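Local coordinates for Mll2253 protein (Mesorhizobium loti, PDB 3Q63) that is of unknown function but belongs to the AHA1 family, whose members share the Bet v 1-like fold and are named after an activator of the Hsp90 ATPase, at residues B[14-19]-B[103-108]. Sequence-based numbering, arbitrary orientation.
Sequences ERQISH and GTHLRM
R15 and L106 form a hydrogen-bonded antiparallel pair, with R15 N to L106 O at 2.9 Å and L106 N to R15 O at 2.8 Å. I17 and T104 make the second such pair, again through two backbone bonds. Q16 with H105, between them, and E14 with R107, next to the first, are the non-hydrogen-bonded pairs. The axes of strands 14-17 and 103-108 run at 166° to each other, 4.7 Å apart at closest approach. Beyond I17 the chain makes an inverse gamma turn centred on S18. There T104 OG1 donates to H19 O at 2.7 Å, in the carbonyl plane. Its chi1 of -43° sets OG1 beside the backbone N, on the side where H19 O lies. G103 has backbone angles suited to glycine, and a CB would clash with I17 O.

The pairing joins strand 9-17, an outermost strand of the antiparallel sheet within this chain, to strand 103-113, as in the helix-grip fold of the Bet v 1-like clan. I17 and L106 are buried on one sheet face, lying side by side against L24 of helix 21-29. I17 CD1 meets L106 CD2 at 4.0 Å.

The other face carries E14, Q16, H105 and R107. E14 OE1 lies at the edge of the H105 ring, in its plane, 3.2 Å from CE1. The carboxylate is turned 85° to that ring. R15 O sits over one ring face, offset toward the rim. With an alanine in place of H105, the E14 carboxylate would probably lose this edge contact and be freer to turn. The aliphatic parts of E14 and R107 run alongside, CG to CG, while the R107 guanidinium leads away to a salt bridge with E109. Q16 bends at chi2, which brings its amide back over the T104 backbone, and NE2 hydrogen-bonds to T100 OG1.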
loop_
_atom_site.group_PDB
_atom_site.type_symbol
_atom_site.label_atom_id
_atom_site.label_comp_id
_atom_site.label_asym_id
_atom_site.label_seq_id
_atom_site.Cartn_x
_atom_site.Cartn_y
_atom_site.Cartn_z
ATOM N N GLU B 14 -2.052 -19.953 5.635
ATOM C CA GLU B 14 -1.051 -20.836 6.237
ATOM C C GLU B 14 0.060 -21.128 5.239
ATOM O O GLU B 14 -0.168 -21.156 4.030
ATOM C CB GLU B 14 -1.712 -22.141 6.696
ATOM C CG GLU B 14 -2.907 -21.925 7.625
ATOM C CD GLU B 14 -3.488 -23.219 8.174
ATOM O OE1 GLU B 14 -2.943 -23.741 9.162
ATOM O OE2 GLU B 14 -4.491 -23.714 7.617
ATOM N N ARG B 15 1.262 -21.354 5.752
ATOM C CA ARG B 15 2.408 -21.607 4.904
ATOM C C ARG B 15 3.422 -22.456 5.643
ATOM O O ARG B 15 3.583 -22.323 6.857
ATOM C CB ARG B 15 3.075 -20.280 4.501
ATOM C CG ARG B 15 2.249 -19.361 3.576
ATOM C CD ARG B 15 2.541 -19.638 2.103
ATOM N NE ARG B 15 1.853 -18.713 1.199
ATOM C CZ ARG B 15 0.547 -18.739 0.942
ATOM N NH1 ARG B 15 -0.231 -19.647 1.516
ATOM N NH2 ARG B 15 0.013 -17.856 0.107
ATOM N N GLN B 16 4.091 -23.343 4.916
ATOM C CA GLN B 16 5.133 -24.176 5.506
ATOM C C GLN B 16 6.421 -23.469 5.102
ATOM O O GLN B 16 6.700 -23.317 3.912
ATOM C CB GLN B 16 5.097 -25.591 4.915
ATOM C CG GLN B 16 6.251 -26.482 5.348
ATOM C CD GLN B 16 6.340 -26.644 6.856
ATOM O OE1 GLN B 16 5.374 -27.042 7.519
ATOM N NE2 GLN B 16 7.506 -26.344 7.408
ATOM N N ILE B 17 7.190 -23.023 6.087
ATOM C CA ILE B 17 8.434 -22.305 5.825
ATOM C C ILE B 17 9.650 -23.148 6.180
ATOM O O ILE B 17 9.765 -23.653 7.300
ATOM C CB ILE B 17 8.484 -20.975 6.623
ATOM C CG1 ILE B 17 7.282 -20.100 6.239
ATOM C CG2 ILE B 17 9.785 -20.237 6.336
ATOM C CD1 ILE B 17 7.231 -18.757 6.956
ATOM N N SER B 18 10.552 -23.294 5.211
ATOM C CA SER B 18 11.765 -24.088 5.374
ATOM C C SER B 18 12.872 -23.370 6.144
ATOM O O SER B 18 14.025 -23.331 5.706
ATOM C CB SER B 18 12.298 -24.508 4.001
ATOM O OG SER B 18 11.416 -25.424 3.379
ATOM N N HIS B 19 12.512 -22.798 7.287
ATOM C CA HIS B 19 13.456 -22.095 8.136
ATOM C C HIS B 19 13.030 -22.332 9.576
ATOM O O HIS B 19 11.858 -22.589 9.849
ATOM C CB HIS B 19 13.451 -20.595 7.816
ATOM C CG HIS B 19 13.939 -20.280 6.438
ATOM N ND1 HIS B 19 15.279 -20.164 6.134
ATOM C CD2 HIS B 19 13.275 -20.139 5.266
ATOM C CE1 HIS B 19 15.419 -19.971 4.836
ATOM N NE2 HIS B 19 14.217 -19.953 4.284
ATOM N N GLY B 103 11.226 -27.154 9.273
ATOM C CA GLY B 103 11.198 -25.718 9.482
ATOM C C GLY B 103 10.146 -25.211 10.445
ATOM O O GLY B 103 10.146 -25.554 11.626
ATOM N N THR B 104 9.232 -24.395 9.932
ATOM C CA THR B 104 8.195 -23.823 10.769
ATOM C C THR B 104 6.902 -23.622 10.010
ATOM O O THR B 104 6.898 -23.092 8.900
ATOM C CB THR B 104 8.613 -22.454 11.304
ATOM O OG1 THR B 104 9.981 -22.500 11.728
ATOM C CG2 THR B 104 7.735 -22.066 12.479
ATOM N N HIS B 105 5.801 -24.047 10.611
ATOM C CA HIS B 105 4.507 -23.864 9.986
ATOM C C HIS B 105 3.935 -22.547 10.526
ATOM O O HIS B 105 3.814 -22.362 11.735
ATOM C CB HIS B 105 3.587 -25.041 10.315
ATOM C CG HIS B 105 2.177 -24.852 9.853
ATOM N ND1 HIS B 105 1.274 -24.057 10.525
ATOM C CD2 HIS B 105 1.517 -25.340 8.775
ATOM C CE1 HIS B 105 0.121 -24.065 9.885
ATOM N NE2 HIS B 105 0.240 -24.835 8.818
ATOM N N LEU B 106 3.600 -21.635 9.617
ATOM C CA LEU B 106 3.068 -20.328 9.987
ATOM C C LEU B 106 1.592 -20.160 9.624
ATOM O O LEU B 106 1.187 -20.458 8.501
ATOM C CB LEU B 106 3.875 -19.218 9.293
ATOM C CG LEU B 106 3.371 -17.782 9.482
ATOM C CD1 LEU B 106 3.499 -17.399 10.943
ATOM C CD2 LEU B 106 4.151 -16.804 8.607
ATOM N N ARG B 107 0.797 -19.690 10.581
ATOM C CA ARG B 107 -0.620 -19.430 10.350
ATOM C C ARG B 107 -0.860 -17.963 10.663
ATOM O O ARG B 107 -0.361 -17.448 11.665
ATOM C CB ARG B 107 -1.508 -20.274 11.268
ATOM C CG ARG B 107 -3.005 -20.089 11.008
ATOM C CD ARG B 107 -3.860 -20.920 11.959
ATOM N NE ARG B 107 -3.821 -20.396 13.320
ATOM C CZ ARG B 107 -4.367 -20.999 14.370
ATOM N NH1 ARG B 107 -4.997 -22.157 14.218
ATOM N NH2 ARG B 107 -4.278 -20.446 15.575
HETATM N N MSE B 108 -1.612 -17.288 9.806
HETATM C CA MSE B 108 -1.929 -15.884 10.019
HETATM C C MSE B 108 -3.442 -15.788 10.039
HETATM O O MSE B 108 -4.114 -16.231 9.105
HETATM C CB MSE B 108 -1.362 -15.038 8.881
HETATM C CG MSE B 108 -1.430 -13.524 9.085
HETATM SE SE MSE B 108 -3.217 -12.739 9.089
HETATM C CE MSE B 108 -3.908 -13.429 7.420
#